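Local coordinates for protein spectinomycin 9-adenylyltransferase (PDB 6SXJ) that transfers an AMP group from ATP to the 9-hydroxyl of spectinomycin, giving bacteria resistance to this antibiotic but not to streptomycin, at residues A[132-137]-A[152-157]; A[139-144]-A[148-153]; A[180-185]-A[226-231]. One frame throughout, in Å; residues are numbered along the deposited sequence.

Contact 1 (A[132-137]-A[152-157]); sequences IMLYQA and ELLPDI
L134 meets L154 and I157 where helix 130-139, lying against the mixed sheet of the nucleotidyltransferase fold, is met by the loop that leads to helix 159-173. The contact is apolar and contains no hydrogen bond between its two segments. Its closest approach is that of I157, whose CD1 comes to 3.6 Å from L134 CB and so touches the root of the leucine rather than its branches. I157 reaches there by an extended chain: CG1 stands anti to the carbonyl carbon and CD1 continues the line (chi2 175°), putting the methyl over the helix backbone, 4.0 Å from L134 C. The forked end of L134 serves the second partner. Its CD2 lies 4.1 Å from L154 CD1, the two leucine side chains crossing at about a right angle. Both leucines are buried and both also touch I90 of strand 85-91, so the loop, the helix and the sheet share one apolar cluster; M95 adds to it beside L134, and W98 packs on I157. The aromatic part is looser. Y135, partly exposed and packed on V162 of helix 159-173, turns the edge of its ring to the loop backbone, and its CD1 lies 4.5 Å from I157 O, near the ring plane.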
loop_
_atom_site.group_PDB
_atom_site.type_symbol
_atom_site.label_atom_id
_atom_site.label_comp_id
_atom_site.label_asym_id
_atom_site.label_seq_id
_atom_site.Cartn_x
_atom_site.Cartn_y
_atom_site.Cartn_z
ATOM N N ILE A 132 -6.543 5.279 3.744
ATOM C CA ILE A 132 -6.101 4.254 4.684
ATOM C C ILE A 132 -4.600 4.351 4.908
ATOM O O ILE A 132 -4.111 4.076 6.013
ATOM C CB ILE A 132 -6.500 2.869 4.155
ATOM C CG1 ILE A 132 -7.976 2.866 3.745
ATOM C CG2 ILE A 132 -6.254 1.800 5.197
ATOM C CD1 ILE A 132 -8.376 1.649 2.934
ATOM N N MET A 133 -3.853 4.740 3.874
ATOM C CA MET A 133 -2.413 4.901 4.004
ATOM C C MET A 133 -2.082 6.065 4.923
ATOM O O MET A 133 -1.317 5.914 5.883
ATOM C CB MET A 133 -1.795 5.111 2.622
ATOM C CG MET A 133 -2.248 4.097 1.593
ATOM S SD MET A 133 -1.629 4.424 -0.062
ATOM C CE MET A 133 0.035 5.012 0.279
ATOM N N LEU A 134 -2.654 7.236 4.644
ATOM C CA LEU A 134 -2.415 8.396 5.495
ATOM C C LEU A 134 -2.843 8.115 6.928
ATOM O O LEU A 134 -2.196 8.569 7.879
ATOM C CB LEU A 134 -3.149 9.615 4.939
ATOM C CG LEU A 134 -2.768 10.054 3.524
ATOM C CD1 LEU A 134 -3.603 11.249 3.083
ATOM C CD2 LEU A 134 -1.286 10.379 3.454
ATOM N N TYR A 135 -3.930 7.367 7.106
ATOM C CA TYR A 135 -4.329 6.968 8.452
ATOM C C TYR A 135 -3.277 6.061 9.075
ATOM O O TYR A 135 -2.864 6.262 10.223
ATOM C CB TYR A 135 -5.689 6.271 8.409
ATOM C CG TYR A 135 -6.187 5.820 9.757
ATOM C CD1 TYR A 135 -6.921 6.674 10.571
ATOM C CD2 TYR A 135 -5.928 4.533 10.217
ATOM C CE1 TYR A 135 -7.376 6.259 11.810
ATOM C CE2 TYR A 135 -6.382 4.111 11.447
ATOM C CZ TYR A 135 -7.103 4.977 12.241
ATOM O OH TYR A 135 -7.556 4.554 13.469
ATOM N N GLN A 136 -2.831 5.053 8.324
ATOM C CA GLN A 136 -1.776 4.166 8.801
ATOM C C GLN A 136 -0.502 4.949 9.096
ATOM O O GLN A 136 0.039 4.889 10.203
ATOM C CB GLN A 136 -1.516 3.081 7.755
ATOM C CG GLN A 136 -0.436 2.086 8.113
ATOM C CD GLN A 136 -0.409 0.893 7.169
ATOM O OE1 GLN A 136 -0.896 0.966 6.046
ATOM N NE2 GLN A 136 0.161 -0.213 7.631
ATOM N N ALA A 137 -0.011 5.695 8.104
ATOM C CA ALA A 137 1.235 6.434 8.274
ATOM C C ALA A 137 1.146 7.423 9.430
ATOM O O ALA A 137 2.090 7.555 10.217
ATOM C CB ALA A 137 1.587 7.161 6.976
ATOM N N GLU A 152 2.173 16.649 11.859
ATOM C CA GLU A 152 2.101 18.103 11.757
ATOM C C GLU A 152 1.738 18.578 10.358
ATOM O O GLU A 152 1.380 19.750 10.183
ATOM C CB GLU A 152 3.434 18.752 12.141
ATOM C CG GLU A 152 4.017 18.304 13.457
ATOM C CD GLU A 152 5.270 19.084 13.802
ATOM O OE1 GLU A 152 6.360 18.476 13.846
ATOM O OE2 GLU A 152 5.162 20.314 14.006
ATOM N N LEU A 153 1.854 17.713 9.358
ATOM C CA LEU A 153 1.617 18.090 7.977
ATOM C C LEU A 153 0.287 17.575 7.447
ATOM O O LEU A 153 -0.031 17.823 6.283
ATOM C CB LEU A 153 2.749 17.570 7.090
ATOM C CG LEU A 153 4.193 17.825 7.512
ATOM C CD1 LEU A 153 5.092 16.864 6.742
ATOM C CD2 LEU A 153 4.605 19.259 7.266
ATOM N N LEU A 154 -0.493 16.876 8.273
ATOM C CA LEU A 154 -1.740 16.260 7.857
ATOM C C LEU A 154 -2.857 16.623 8.829
ATOM O O LEU A 154 -2.655 16.573 10.049
ATOM C CB LEU A 154 -1.606 14.733 7.799
ATOM C CG LEU A 154 -0.866 14.096 6.624
ATOM C CD1 LEU A 154 -0.753 12.597 6.885
ATOM C CD2 LEU A 154 -1.564 14.370 5.319
ATOM N N PRO A 155 -4.042 16.973 8.326
ATOM C CA PRO A 155 -5.177 17.212 9.227
ATOM C C PRO A 155 -5.631 15.923 9.893
ATOM O O PRO A 155 -5.284 14.816 9.477
ATOM C CB PRO A 155 -6.263 17.764 8.296
ATOM C CG PRO A 155 -5.954 17.140 6.953
ATOM C CD PRO A 155 -4.438 17.036 6.903
ATOM N N ASP A 156 -6.422 16.081 10.952
ATOM C CA ASP A 156 -7.087 14.929 11.543
ATOM C C ASP A 156 -7.925 14.246 10.473
ATOM O O ASP A 156 -8.647 14.908 9.720
ATOM C CB ASP A 156 -7.956 15.362 12.723
ATOM C CG ASP A 156 -7.142 15.987 13.846
ATOM O OD1 ASP A 156 -5.890 15.978 13.762
ATOM O OD2 ASP A 156 -7.753 16.488 14.814
ATOM N N ILE A 157 -7.799 12.933 10.367
ATOM C CA ILE A 157 -8.536 12.169 9.364
ATOM C C ILE A 157 -9.621 11.377 10.096
ATOM O O ILE A 157 -9.295 10.479 10.887
ATOM C CB ILE A 157 -7.620 11.247 8.556
ATOM C CG1 ILE A 157 -6.444 12.038 7.985
ATOM C CG2 ILE A 157 -8.409 10.590 7.423
ATOM C CD1 ILE A 157 -5.415 11.178 7.272
#

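Contact 2 (A[139-144]-A[148-153]); sequences RKNKRI and YDLEEL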
loop_
_atom_site.group_PDB
_atom_site.type_symbol
_atom_site.label_atom_id
_atom_site.label_comp_id
_atom_site.label_asym_id
_atom_site.label_seq_id
_atom_site.Cartn_x
_atom_site.Cartn_y
_atom_site.Cartn_z
ATOM N N ARG A 139 -0.399 7.287 12.159
ATOM C CA ARG A 139 -0.335 6.676 13.481
ATOM C C ARG A 139 1.042 6.105 13.785
ATOM O O ARG A 139 1.465 6.114 14.947
ATOM C CB ARG A 139 -1.387 5.573 13.609
ATOM C CG ARG A 139 -2.819 6.089 13.727
ATOM C CD ARG A 139 -3.840 4.986 13.469
ATOM N NE ARG A 139 -3.820 3.954 14.506
ATOM C CZ ARG A 139 -3.422 2.698 14.314
ATOM N NH1 ARG A 139 -3.004 2.303 13.118
ATOM N NH2 ARG A 139 -3.441 1.834 15.321
ATOM N N LYS A 140 1.746 5.587 12.782
ATOM C CA LYS A 140 3.109 5.112 12.994
ATOM C C LYS A 140 3.898 5.258 11.705
ATOM O O LYS A 140 3.546 4.659 10.682
ATOM C CB LYS A 140 3.134 3.658 13.470
ATOM C CG LYS A 140 4.547 3.112 13.678
ATOM C CD LYS A 140 4.660 2.255 14.928
ATOM C CE LYS A 140 6.114 2.122 15.380
ATOM N NZ LYS A 140 6.619 3.350 16.071
ATOM N N ASN A 141 4.970 6.043 11.769
ATOM C CA ASN A 141 5.843 6.267 10.633
ATOM C C ASN A 141 7.261 6.478 11.138
ATOM O O ASN A 141 7.495 6.685 12.334
ATOM C CB ASN A 141 5.385 7.478 9.819
ATOM C CG ASN A 141 5.525 8.778 10.590
ATOM O OD1 ASN A 141 6.610 9.339 10.678
ATOM N ND2 ASN A 141 4.429 9.256 11.157
ATOM N N LYS A 142 8.213 6.453 10.206
ATOM C CA LYS A 142 9.599 6.816 10.484
ATOM C C LYS A 142 9.981 7.982 9.586
ATOM O O LYS A 142 9.980 7.848 8.357
ATOM C CB LYS A 142 10.543 5.634 10.258
ATOM C CG LYS A 142 12.027 5.977 10.393
ATOM C CD LYS A 142 12.810 4.815 11.007
ATOM C CE LYS A 142 14.318 5.058 10.983
ATOM N NZ LYS A 142 14.703 6.294 11.726
ATOM N N ARG A 143 10.289 9.127 10.196
ATOM C CA ARG A 143 10.773 10.282 9.449
ATOM C C ARG A 143 12.244 10.076 9.108
ATOM O O ARG A 143 13.075 9.889 10.006
ATOM C CB ARG A 143 10.584 11.567 10.252
ATOM C CG ARG A 143 11.203 12.812 9.598
ATOM C CD ARG A 143 10.963 14.043 10.442
ATOM N NE ARG A 143 11.417 13.795 11.801
ATOM C CZ ARG A 143 12.691 13.858 12.172
ATOM N NH1 ARG A 143 13.626 14.191 11.286
ATOM N NH2 ARG A 143 13.025 13.589 13.424
ATOM N N ILE A 144 12.567 10.098 7.814
ATOM C CA ILE A 144 13.942 9.979 7.351
ATOM C C ILE A 144 14.436 11.244 6.677
ATOM O O ILE A 144 15.603 11.302 6.267
ATOM C CB ILE A 144 14.120 8.770 6.414
ATOM C CG1 ILE A 144 13.426 8.993 5.074
ATOM C CG2 ILE A 144 13.567 7.510 7.062
ATOM C CD1 ILE A 144 13.379 7.738 4.206
ATOM N N TYR A 148 9.636 18.393 10.035
ATOM C CA TYR A 148 8.364 18.225 10.728
ATOM C C TYR A 148 7.978 16.754 10.785
ATOM O O TYR A 148 8.304 15.971 9.890
ATOM C CB TYR A 148 7.230 19.028 10.049
ATOM C CG TYR A 148 7.602 20.458 9.718
ATOM C CD1 TYR A 148 7.228 21.510 10.548
ATOM C CD2 TYR A 148 8.331 20.757 8.578
ATOM C CE1 TYR A 148 7.574 22.822 10.248
ATOM C CE2 TYR A 148 8.685 22.062 8.274
ATOM C CZ TYR A 148 8.305 23.089 9.115
ATOM O OH TYR A 148 8.646 24.388 8.806
ATOM N N ASP A 149 7.322 16.377 11.881
ATOM C CA ASP A 149 6.688 15.071 11.967
ATOM C C ASP A 149 5.482 15.038 11.035
ATOM O O ASP A 149 4.840 16.060 10.775
ATOM C CB ASP A 149 6.255 14.771 13.405
ATOM C CG ASP A 149 7.376 14.207 14.244
ATOM O OD1 ASP A 149 8.231 13.493 13.684
ATOM O OD2 ASP A 149 7.401 14.469 15.464
ATOM N N LEU A 150 5.177 13.847 10.524
ATOM C CA LEU A 150 4.097 13.720 9.554
ATOM C C LEU A 150 2.793 14.283 10.108
ATOM O O LEU A 150 2.078 15.016 9.415
ATOM C CB LEU A 150 3.929 12.255 9.153
ATOM C CG LEU A 150 2.843 11.957 8.113
ATOM C CD1 LEU A 150 3.009 12.823 6.880
ATOM C CD2 LEU A 150 2.887 10.475 7.750
ATOM N N GLU A 151 2.480 13.968 11.368
ATOM C CA GLU A 151 1.215 14.399 11.956
ATOM C C GLU A 151 1.059 15.916 11.908
ATOM O O GLU A 151 -0.068 16.431 11.929
ATOM C CB GLU A 151 1.118 13.899 13.399
ATOM C CG GLU A 151 2.154 14.499 14.342
ATOM C CD GLU A 151 2.355 13.666 15.599
ATOM O OE1 GLU A 151 1.595 12.693 15.798
ATOM O OE2 GLU A 151 3.272 13.980 16.391
ATOM N N GLU A 152 2.173 16.649 11.859
ATOM C CA GLU A 152 2.101 18.103 11.757
ATOM C C GLU A 152 1.738 18.578 10.358
ATOM O O GLU A 152 1.380 19.750 10.183
ATOM C CB GLU A 152 3.434 18.752 12.141
ATOM C CG GLU A 152 4.017 18.304 13.457
ATOM C CD GLU A 152 5.270 19.084 13.802
ATOM O OE1 GLU A 152 6.360 18.476 13.846
ATOM O OE2 GLU A 152 5.162 20.314 14.006
ATOM N N LEU A 153 1.854 17.713 9.358
ATOM C CA LEU A 153 1.617 18.090 7.977
ATOM C C LEU A 153 0.287 17.575 7.447
ATOM O O LEU A 153 -0.031 17.823 6.283
ATOM C CB LEU A 153 2.749 17.570 7.090
ATOM C CG LEU A 153 4.193 17.825 7.512
ATOM C CD1 LEU A 153 5.092 16.864 6.742
ATOM C CD2 LEU A 153 4.605 19.259 7.266
#
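N141 sets its amide against the base of L150, ND2 lying 3.6 Å from L150 CB and 3.9 Å from the CD2 methyl. This is van der Waals contact; the hydrogen bond of that nitrogen goes to A137 O, in the last turns of helix 130-139, which holds the amide beside the leucine. With chi1 at 66°, CG of N141 sits between the backbone N and the carbonyl carbon, close in to its own main chain. L150 is buried, and its side chain also touches L50 of strand 47-53. Two residues after N141, R143 reaches out from strand 142-144, a short strand at one edge of the mixed nucleotidyltransferase sheet, which pairs antiparallel with strand 27-33. Here the chain leaves the sheet edge and doubles back, so that 148-153 lies beside 139-144. R143 leads out with CG anti to the backbone N and then bends at chi3 (53°); its CD lies 3.3 Å from Y148 O, a carbonyl that accepts a hydrogen bond from Y31 OH. Beyond the bend, NE faces D149 OD1 at 3.7 Å in a long salt bridge. The carboxylate oxygen stands at the guanidinium edge, in its plane, although the two flat groups are turned 48° apart. The pair lies at the surface and at this length is probably weak; R143 NH1 also makes a weak hydrogen bond to G146 O. D149 is also held through its backbone: D149 N donates to E152 OE1 at 3.0 Å, and E152 N returns to D149 O at 2.9 Å, closing a turn across three residues.

Contact 3 (A[180-185]-A[226-231]); sequences DETNSI and VRSYLG
T182 and S228 join two helices of the all-helical C-terminal part, the first turn of helix 181-196 against the last turn of helix 216-229. The tight part is small and centres on the buried T182, whose two branches do different work. The hydroxyl is the polar branch: OG1 lies 3.2 Å from S228 OG in a hydrogen bond that either residue could donate. S228 swings its OG anti to its own backbone N (chi1 163°), which brings the oxygen across to the threonine, and its CB follows to 3.5 Å from T182 OG1. A weak hydrogen bond from W236 NE1 also reaches T182 OG1, so the hydroxyl of this buried threonine has polar partners from two parts of the chain. The methyl is the apolar branch: T182 CG2 rests on the helix backbone, 3.8 Å from Y229 N and 4.0 Å from Y229 CB. A225, one turn back on helix 216-229, also touches T182.

Outward the contact thins. Y229 gives the threonine little beyond its CB, and its side chain crosses that of T182 at about a right angle. Y229 is partly exposed, and its side chain touches K203 and D204 of helix 203-212 and N44, a residue of the nucleotidyltransferase domain. The exposed R227 leads away from the contact, touches I234 and makes a salt bridge to E232 OE1 through NH2. The helix gives way at L230; G231 has positive phi (122°), and G231 N donates to S228 O at 2.8 Å.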
loop_
_atom_site.group_PDB
_atom_site.type_symbol
_atom_site.label_atom_id
_atom_site.label_comp_id
_atom_site.label_asym_id
_atom_site.label_seq_id
_atom_site.Cartn_x
_atom_site.Cartn_y
_atom_site.Cartn_z
ATOM N N ASP A 180 -5.998 -12.562 -9.127
ATOM C CA ASP A 180 -5.203 -12.083 -8.001
ATOM C C ASP A 180 -5.876 -12.575 -6.723
ATOM O O ASP A 180 -6.096 -11.801 -5.785
ATOM C CB ASP A 180 -5.056 -10.559 -8.015
ATOM C CG ASP A 180 -6.380 -9.841 -8.064
ATOM O OD1 ASP A 180 -6.604 -8.960 -7.206
ATOM O OD2 ASP A 180 -7.189 -10.144 -8.968
ATOM N N GLU A 181 -6.208 -13.871 -6.690
ATOM C CA GLU A 181 -7.028 -14.412 -5.607
ATOM C C GLU A 181 -6.385 -14.178 -4.251
ATOM O O GLU A 181 -7.029 -13.667 -3.327
ATOM C CB GLU A 181 -7.257 -15.909 -5.814
ATOM C CG GLU A 181 -8.190 -16.248 -6.947
ATOM C CD GLU A 181 -7.484 -16.251 -8.280
ATOM O OE1 GLU A 181 -6.398 -15.644 -8.375
ATOM O OE2 GLU A 181 -8.016 -16.853 -9.234
ATOM N N THR A 182 -5.114 -14.564 -4.106
ATOM C CA THR A 182 -4.464 -14.494 -2.804
ATOM C C THR A 182 -4.512 -13.080 -2.237
ATOM O O THR A 182 -4.798 -12.885 -1.050
ATOM C CB THR A 182 -3.016 -14.987 -2.909
ATOM O OG1 THR A 182 -2.984 -16.254 -3.584
ATOM C CG2 THR A 182 -2.416 -15.140 -1.523
ATOM N N ASN A 183 -4.216 -12.080 -3.069
ATOM C CA ASN A 183 -4.275 -10.701 -2.596
ATOM C C ASN A 183 -5.671 -10.370 -2.080
ATOM O O ASN A 183 -5.832 -9.847 -0.970
ATOM C CB ASN A 183 -3.875 -9.736 -3.715
ATOM C CG ASN A 183 -2.631 -10.182 -4.455
ATOM O OD1 ASN A 183 -2.505 -11.349 -4.830
ATOM N ND2 ASN A 183 -1.706 -9.255 -4.673
ATOM N N SER A 184 -6.698 -10.695 -2.869
ATOM C CA SER A 184 -8.058 -10.289 -2.531
ATOM C C SER A 184 -8.522 -10.930 -1.229
ATOM O O SER A 184 -9.090 -10.260 -0.358
ATOM C CB SER A 184 -8.999 -10.646 -3.683
ATOM O OG SER A 184 -8.825 -9.756 -4.772
ATOM N N ILE A 185 -8.284 -12.233 -1.073
ATOM C CA ILE A 185 -8.701 -12.917 0.149
ATOM C C ILE A 185 -8.068 -12.257 1.366
ATOM O O ILE A 185 -8.750 -11.904 2.334
ATOM C CB ILE A 185 -8.338 -14.412 0.084
ATOM C CG1 ILE A 185 -9.101 -15.109 -1.038
ATOM C CG2 ILE A 185 -8.634 -15.081 1.415
ATOM C CD1 ILE A 185 -8.771 -16.580 -1.173
ATOM N N VAL A 226 -2.374 -17.760 2.438
ATOM C CA VAL A 226 -1.157 -17.382 3.156
ATOM C C VAL A 226 0.065 -17.989 2.475
ATOM O O VAL A 226 1.052 -17.301 2.194
ATOM C CB VAL A 226 -1.247 -17.814 4.631
ATOM C CG1 VAL A 226 0.066 -17.526 5.351
ATOM C CG2 VAL A 226 -2.410 -17.117 5.319
ATOM N N ARG A 227 0.002 -19.290 2.187
ATOM C CA ARG A 227 1.147 -19.984 1.603
ATOM C C ARG A 227 1.581 -19.335 0.294
ATOM O O ARG A 227 2.766 -19.038 0.098
ATOM C CB ARG A 227 0.800 -21.459 1.385
ATOM C CG ARG A 227 0.510 -22.235 2.664
ATOM C CD ARG A 227 -0.300 -23.499 2.401
ATOM N NE ARG A 227 0.177 -24.246 1.238
ATOM C CZ ARG A 227 -0.301 -25.429 0.860
ATOM N NH1 ARG A 227 -1.273 -26.008 1.552
ATOM N NH2 ARG A 227 0.193 -26.035 -0.212
ATOM N N SER A 228 0.634 -19.110 -0.622
ATOM C CA SER A 228 0.975 -18.506 -1.909
ATOM C C SER A 228 1.627 -17.140 -1.724
ATOM O O SER A 228 2.594 -16.806 -2.418
ATOM C CB SER A 228 -0.279 -18.392 -2.778
ATOM O OG SER A 228 -0.093 -17.480 -3.848
ATOM N N TYR A 229 1.116 -16.342 -0.780
ATOM C CA TYR A 229 1.713 -15.040 -0.496
ATOM C C TYR A 229 3.175 -15.177 -0.083
ATOM O O TYR A 229 3.976 -14.265 -0.323
ATOM C CB TYR A 229 0.896 -14.332 0.591
ATOM C CG TYR A 229 1.504 -13.044 1.107
ATOM C CD1 TYR A 229 1.543 -11.901 0.314
ATOM C CD2 TYR A 229 2.031 -12.969 2.390
ATOM C CE1 TYR A 229 2.100 -10.727 0.783
ATOM C CE2 TYR A 229 2.591 -11.801 2.868
ATOM C CZ TYR A 229 2.622 -10.682 2.062
ATOM O OH TYR A 229 3.178 -9.519 2.542
ATOM N N LEU A 230 3.543 -16.309 0.520
ATOM C CA LEU A 230 4.920 -16.591 0.895
ATOM C C LEU A 230 5.650 -17.419 -0.158
ATOM O O LEU A 230 6.675 -18.039 0.150
ATOM C CB LEU A 230 4.963 -17.297 2.251
ATOM C CG LEU A 230 4.041 -16.723 3.328
ATOM C CD1 LEU A 230 4.307 -17.370 4.684
ATOM C CD2 LEU A 230 4.194 -15.210 3.424
ATOM N N GLY A 231 5.142 -17.443 -1.389
ATOM C CA GLY A 231 5.835 -18.087 -2.490
ATOM C C GLY A 231 5.041 -19.179 -3.172
ATOM O O GLY A 231 4.774 -19.108 -4.377
#

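After the first five strands of the sheet, helix 130-139 opens contact 1, strand 142-144 follows, and the chain folds back on itself. Contact 2 is the shorter loop, with three residues between its segments, and it nests inside the longer loop of contact 1; both end on the same piece of chain and share E152 and L153. They touch where A137 CB packs 3.6 Å from L150 CD2. Together they bind helix, edge strand and returning loop to the sheet. Only then, past helix 159-173, does contact 3 close a 40-residue, mostly helical loop within the C-terminal helices. Its centre is about 28 Å from that of contact 1, on the opposite side of the chain's centre.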